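Separin (Saccharomyces cerevisiae, PDB 5U1T) cleaves the MCD1/SCC1 subunit of cohesin as a caspase-like cysteine protease at the onset of anaphase, and is held inactive by securin for most of the cell cycle. Local coordinates at residues I139-K144 / L180-V185; N933-M938 / S1040-L1045. One frame throughout, in Å; residues are numbered along the deposited sequence.

Contact 1. Residues I139-K144 / L180-V185; sequences IILKRK and LSFFSV
L141, near the C-terminal end of helix 129-142, reaches over to F182 and V185 on helix 172-185, a helix-to-helix contact in the all-helical N-terminal part of separase. The close-packed, buried part is where L141 meets F182. L141 CB lies 4.0 Å from F182 CE1, and L141 CD1 comes within 4.1 Å of the same ring atom, so the leucine is laid against one corner of the phenyl ring at a slant. The residue before it, I140, adds its CG2 branch at 4.3 Å from F182 CZ, again obliquely. The group is closed by helix 146-158: V146 touches both L141 and F182, while I153 lies on F182 and Y149 on I140.

The L141 isobutyl group gets there because CG stands anti to the backbone N (chi1 -170°), which carries both methyls toward the second helix. There CD1 also meets V185 CG2 at 3.7 Å. That distance is no longer than those at the ring, but V185 is exposed, so this is the solvent side of the contact. Beyond L141 and K142 the first helix has stopped; K144 takes a positive phi (60°) in a Schellman motif, its N bonded to L141 O at 2.9 Å, and its CB points away from the second helix.

S181 sits beside the leucine methyls, yet its hydroxyl is spent within its own helix, hydrogen-bonded to I178 O. A chain of another protein, probably the inhibitor securin, runs past this side with its backbone against L141 and S181 and takes a hydrogen bond from K142 NZ. Between the two segments the chemistry is therefore apolar: shape and burial hold them together, and the polar groups nearby find their partners elsewhere.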
loop_
_atom_site.group_PDB
_atom_site.type_symbol
_atom_site.label_atom_id
_atom_site.label_comp_id
_atom_site.label_asym_id
_atom_site.label_seq_id
_atom_site.Cartn_x
_atom_site.Cartn_y
_atom_site.Cartn_z
ATOM N N ILE A 139 27.562 -34.960 -57.159
ATOM C CA ILE A 139 28.988 -34.945 -56.863
ATOM C C ILE A 139 29.542 -36.369 -56.787
ATOM O O ILE A 139 30.561 -36.662 -57.421
ATOM C CB ILE A 139 29.279 -34.173 -55.550
ATOM C CG1 ILE A 139 28.864 -32.708 -55.710
ATOM C CG2 ILE A 139 30.747 -34.244 -55.190
ATOM C CD1 ILE A 139 29.044 -31.870 -54.479
ATOM N N ILE A 140 28.867 -37.255 -56.049
ATOM C CA ILE A 140 29.303 -38.654 -55.923
ATOM C C ILE A 140 29.399 -39.289 -57.304
ATOM O O ILE A 140 30.304 -40.089 -57.609
ATOM C CB ILE A 140 28.342 -39.480 -55.040
ATOM C CG1 ILE A 140 28.280 -38.900 -53.627
ATOM C CG2 ILE A 140 28.779 -40.935 -54.977
ATOM C CD1 ILE A 140 27.267 -39.564 -52.733
ATOM N N LEU A 141 28.465 -38.911 -58.160
ATOM C CA LEU A 141 28.493 -39.375 -59.528
ATOM C C LEU A 141 29.699 -38.833 -60.290
ATOM O O LEU A 141 30.462 -39.603 -60.850
ATOM C CB LEU A 141 27.207 -38.978 -60.230
ATOM C CG LEU A 141 27.080 -39.641 -61.586
ATOM C CD1 LEU A 141 27.129 -41.145 -61.408
ATOM C CD2 LEU A 141 25.781 -39.194 -62.210
ATOM N N LYS A 142 29.883 -37.517 -60.307
ATOM C CA LYS A 142 30.956 -36.945 -61.114
ATOM C C LYS A 142 32.349 -37.216 -60.553
ATOM O O LYS A 142 33.332 -37.165 -61.292
ATOM C CB LYS A 142 30.755 -35.448 -61.291
ATOM C CG LYS A 142 29.528 -35.119 -62.099
ATOM C CD LYS A 142 29.461 -35.995 -63.334
ATOM C CE LYS A 142 29.736 -35.211 -64.603
ATOM N NZ LYS A 142 28.470 -34.585 -65.146
ATOM N N ARG A 143 32.448 -37.504 -59.258
ATOM C CA ARG A 143 33.725 -37.928 -58.686
ATOM C C ARG A 143 33.954 -39.430 -58.889
ATOM O O ARG A 143 35.018 -39.960 -58.535
ATOM C CB ARG A 143 33.793 -37.581 -57.202
ATOM C CG ARG A 143 33.785 -36.084 -56.913
ATOM C CD ARG A 143 34.114 -35.786 -55.461
ATOM N NE ARG A 143 35.548 -35.694 -55.200
ATOM C CZ ARG A 143 36.067 -35.048 -54.162
ATOM N NH1 ARG A 143 35.264 -34.446 -53.290
ATOM N NH2 ARG A 143 37.381 -35.002 -53.992
ATOM N N LYS A 144 32.958 -40.103 -59.466
ATOM C CA LYS A 144 33.029 -41.538 -59.764
ATOM C C LYS A 144 33.237 -42.352 -58.494
ATOM O O LYS A 144 33.970 -43.342 -58.486
ATOM C CB LYS A 144 34.149 -41.850 -60.771
ATOM C CG LYS A 144 34.159 -40.970 -62.006
ATOM C CD LYS A 144 34.573 -41.771 -63.230
ATOM C CE LYS A 144 34.888 -40.861 -64.403
ATOM N NZ LYS A 144 35.757 -39.731 -63.956
ATOM N N LEU A 180 18.763 -43.323 -62.655
ATOM C CA LEU A 180 19.076 -44.013 -63.866
ATOM C C LEU A 180 20.542 -43.922 -64.117
ATOM O O LEU A 180 21.165 -44.881 -64.523
ATOM C CB LEU A 180 18.356 -43.370 -65.027
ATOM C CG LEU A 180 18.757 -43.980 -66.358
ATOM C CD1 LEU A 180 18.074 -45.323 -66.478
ATOM C CD2 LEU A 180 18.374 -43.071 -67.507
ATOM N N SER A 181 21.115 -42.766 -63.845
ATOM C CA SER A 181 22.528 -42.600 -64.075
ATOM C C SER A 181 23.361 -43.414 -63.093
ATOM O O SER A 181 24.440 -43.848 -63.418
ATOM C CB SER A 181 22.907 -41.135 -64.123
ATOM O OG SER A 181 23.395 -40.728 -62.885
ATOM N N PHE A 182 22.865 -43.616 -61.890
ATOM C CA PHE A 182 23.569 -44.449 -60.946
ATOM C C PHE A 182 23.465 -45.881 -61.427
ATOM O O PHE A 182 24.414 -46.636 -61.373
ATOM C CB PHE A 182 22.982 -44.295 -59.556
ATOM C CG PHE A 182 23.730 -43.331 -58.702
ATOM C CD1 PHE A 182 23.789 -42.001 -59.037
ATOM C CD2 PHE A 182 24.396 -43.757 -57.590
ATOM C CE1 PHE A 182 24.490 -41.110 -58.276
ATOM C CE2 PHE A 182 25.100 -42.871 -56.817
ATOM C CZ PHE A 182 25.144 -41.547 -57.159
ATOM N N PHE A 183 22.294 -46.246 -61.911
ATOM C CA PHE A 183 22.051 -47.574 -62.414
ATOM C C PHE A 183 23.012 -47.835 -63.525
ATOM O O PHE A 183 23.576 -48.899 -63.635
ATOM C CB PHE A 183 20.642 -47.638 -62.947
ATOM C CG PHE A 183 20.408 -48.745 -63.913
ATOM C CD1 PHE A 183 20.285 -50.042 -63.475
ATOM C CD2 PHE A 183 20.264 -48.477 -65.252
ATOM C CE1 PHE A 183 20.045 -51.057 -64.365
ATOM C CE2 PHE A 183 20.028 -49.485 -66.148
ATOM C CZ PHE A 183 19.917 -50.777 -65.702
ATOM N N SER A 184 23.201 -46.835 -64.355
ATOM C CA SER A 184 24.134 -46.964 -65.464
ATOM C C SER A 184 25.568 -47.271 -65.011
ATOM O O SER A 184 26.157 -48.265 -65.449
ATOM C CB SER A 184 24.121 -45.691 -66.311
ATOM O OG SER A 184 25.322 -45.599 -67.061
ATOM N N VAL A 185 26.129 -46.435 -64.134
ATOM C CA VAL A 185 27.562 -46.521 -63.828
ATOM C C VAL A 185 27.939 -47.580 -62.798
ATOM O O VAL A 185 29.106 -47.951 -62.708
ATOM C CB VAL A 185 28.123 -45.182 -63.312
ATOM C CG1 VAL A 185 28.073 -44.122 -64.388
ATOM C CG2 VAL A 185 27.369 -44.744 -62.087
#

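Contact 2. Residues N933-M938 / S1040-L1045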
loop_
_atom_site.group_PDB
_atom_site.type_symbol
_atom_site.label_atom_id
_atom_site.label_comp_id
_atom_site.label_asym_id
_atom_site.label_seq_id
_atom_site.Cartn_x
_atom_site.Cartn_y
_atom_site.Cartn_z
ATOM N N ASN A 933 -22.025 22.318 7.012
ATOM C CA ASN A 933 -21.757 23.470 6.188
ATOM C C ASN A 933 -22.978 24.366 6.081
ATOM O O ASN A 933 -22.855 25.584 6.070
ATOM C CB ASN A 933 -21.303 23.027 4.808
ATOM C CG ASN A 933 -19.844 22.671 4.778
ATOM O OD1 ASN A 933 -19.188 22.614 5.821
ATOM N ND2 ASN A 933 -19.318 22.431 3.582
ATOM N N ARG A 934 -24.150 23.746 5.986
ATOM C CA ARG A 934 -25.398 24.475 5.817
ATOM C C ARG A 934 -25.650 25.368 7.024
ATOM O O ARG A 934 -25.924 26.558 6.877
ATOM C CB ARG A 934 -26.554 23.500 5.602
ATOM C CG ARG A 934 -27.916 24.142 5.544
ATOM C CD ARG A 934 -28.934 23.163 5.010
ATOM N NE ARG A 934 -28.566 22.768 3.662
ATOM C CZ ARG A 934 -28.799 21.564 3.142
ATOM N NH1 ARG A 934 -28.415 21.284 1.898
ATOM N NH2 ARG A 934 -29.415 20.639 3.875
ATOM N N VAL A 935 -25.526 24.777 8.213
ATOM C CA VAL A 935 -25.592 25.502 9.477
ATOM C C VAL A 935 -24.729 26.750 9.445
ATOM O O VAL A 935 -25.225 27.835 9.678
ATOM C CB VAL A 935 -25.163 24.623 10.669
ATOM C CG1 VAL A 935 -24.848 25.485 11.881
ATOM C CG2 VAL A 935 -26.249 23.610 10.996
ATOM N N HIS A 936 -23.447 26.609 9.139
ATOM C CA HIS A 936 -22.571 27.778 9.094
ATOM C C HIS A 936 -22.979 28.768 7.997
ATOM O O HIS A 936 -22.910 29.980 8.183
ATOM C CB HIS A 936 -21.109 27.351 8.916
ATOM C CG HIS A 936 -20.580 26.550 10.066
ATOM N ND1 HIS A 936 -20.097 27.130 11.219
ATOM C CD2 HIS A 936 -20.481 25.210 10.249
ATOM C CE1 HIS A 936 -19.710 26.184 12.057
ATOM N NE2 HIS A 936 -19.942 25.011 11.498
ATOM N N ASN A 937 -23.430 28.263 6.863
ATOM C CA ASN A 937 -23.850 29.147 5.793
ATOM C C ASN A 937 -25.120 29.892 6.173
ATOM O O ASN A 937 -25.307 31.065 5.833
ATOM C CB ASN A 937 -24.072 28.361 4.505
ATOM C CG ASN A 937 -22.786 28.041 3.801
ATOM O OD1 ASN A 937 -21.807 28.777 3.918
ATOM N ND2 ASN A 937 -22.776 26.939 3.059
ATOM N N MET A 938 -25.992 29.175 6.868
ATOM C CA MET A 938 -27.239 29.713 7.346
ATOM C C MET A 938 -26.946 30.808 8.383
ATOM O O MET A 938 -27.535 31.890 8.356
ATOM C CB MET A 938 -28.079 28.586 7.931
ATOM C CG MET A 938 -29.425 28.983 8.480
ATOM S SD MET A 938 -30.361 27.472 8.876
ATOM C CE MET A 938 -31.859 28.107 9.684
ATOM N N SER A 1040 -17.743 22.320 19.673
ATOM C CA SER A 1040 -17.538 23.533 20.424
ATOM C C SER A 1040 -18.274 24.715 19.780
ATOM O O SER A 1040 -19.036 25.439 20.449
ATOM C CB SER A 1040 -16.039 23.788 20.527
ATOM O OG SER A 1040 -15.744 25.120 20.884
ATOM N N LYS A 1041 -18.052 24.894 18.483
ATOM C CA LYS A 1041 -18.676 25.948 17.704
ATOM C C LYS A 1041 -20.189 25.779 17.573
ATOM O O LYS A 1041 -20.925 26.756 17.591
ATOM C CB LYS A 1041 -18.041 26.005 16.319
ATOM C CG LYS A 1041 -16.575 26.356 16.364
ATOM C CD LYS A 1041 -16.071 26.811 15.013
ATOM C CE LYS A 1041 -16.605 25.918 13.900
ATOM N NZ LYS A 1041 -16.629 26.639 12.578
ATOM N N ILE A 1042 -20.645 24.554 17.472
ATOM C CA ILE A 1042 -22.061 24.306 17.392
ATOM C C ILE A 1042 -22.716 24.619 18.722
ATOM O O ILE A 1042 -23.840 25.039 18.777
ATOM C CB ILE A 1042 -22.335 22.857 16.996
ATOM C CG1 ILE A 1042 -21.985 22.653 15.545
ATOM C CG2 ILE A 1042 -23.797 22.514 17.153
ATOM C CD1 ILE A 1042 -22.755 23.558 14.639
ATOM N N SER A 1043 -21.994 24.420 19.802
ATOM C CA SER A 1043 -22.527 24.697 21.101
ATOM C C SER A 1043 -22.654 26.174 21.308
ATOM O O SER A 1043 -23.630 26.634 21.826
ATOM C CB SER A 1043 -21.644 24.096 22.172
ATOM O OG SER A 1043 -20.561 24.937 22.468
ATOM N N SER A 1044 -21.654 26.918 20.892
ATOM C CA SER A 1044 -21.665 28.351 21.084
ATOM C C SER A 1044 -22.662 29.035 20.188
ATOM O O SER A 1044 -23.236 30.038 20.519
ATOM C CB SER A 1044 -20.276 28.921 20.904
ATOM O OG SER A 1044 -19.653 28.350 19.795
ATOM N N LEU A 1045 -22.822 28.486 19.020
ATOM C CA LEU A 1045 -23.801 28.958 18.047
ATOM C C LEU A 1045 -25.196 28.685 18.566
ATOM O O LEU A 1045 -26.145 29.385 18.267
ATOM C CB LEU A 1045 -23.594 28.239 16.709
ATOM C CG LEU A 1045 -23.690 28.927 15.357
ATOM C CD1 LEU A 1045 -22.717 30.091 15.264
ATOM C CD2 LEU A 1045 -23.404 27.910 14.266
#
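H936 and V935 are the residues of helix 927-946 that meet helix 1036-1054, in a helix-helix packing where the axes of 933-938 and 1040-1045 come within 11.9 Å of each other at 41°. The H936 imidazole, with CG anti to its carbonyl carbon (chi1 -64°), swings out beside K1041, whose chain crosses it at about a right angle; K1041 CE lies 3.6 Å from H936 CE1. The polar tie runs to E1038, one turn earlier on the facing helix, which takes a hydrogen bond from H936 NE2 on OE2; within that helix K1041 NZ makes a long, weak ion pair with OE1 of the same carboxylate. With an alanine here the imidazole is gone, and E1038 would probably lose that hydrogen bond and the K1041 chain the ring it lies against.

The apolar half belongs to V935 and L1045, which slide past each other in opposite directions, with M1022 and L1025 of helix 1012-1028 also on the valine. A single V935 methyl serves both neighbours: CG1 is 3.7 Å from L1045 CD2 and 4.0 Å from I1042 CD1.

In the fold
The two contacts lie on opposite sides of the centre of this elongated chain, their own centres 112 Å apart and their nearest atoms about 93 Å apart, so neither can touch the other. Contact 1 is far out, about 79 Å from the chain's centre, and closes only a short loop of sequence, 35 residues that are mostly helix. Contact 2 sits about 37 Å from that centre, with 101 residues between its segments. Its second helix also meets P1141 and I1142 in a loop. Both are remote from the probable nucleophile C1497. The other protein chain reaches contact 1 but touches neither segment of contact 2.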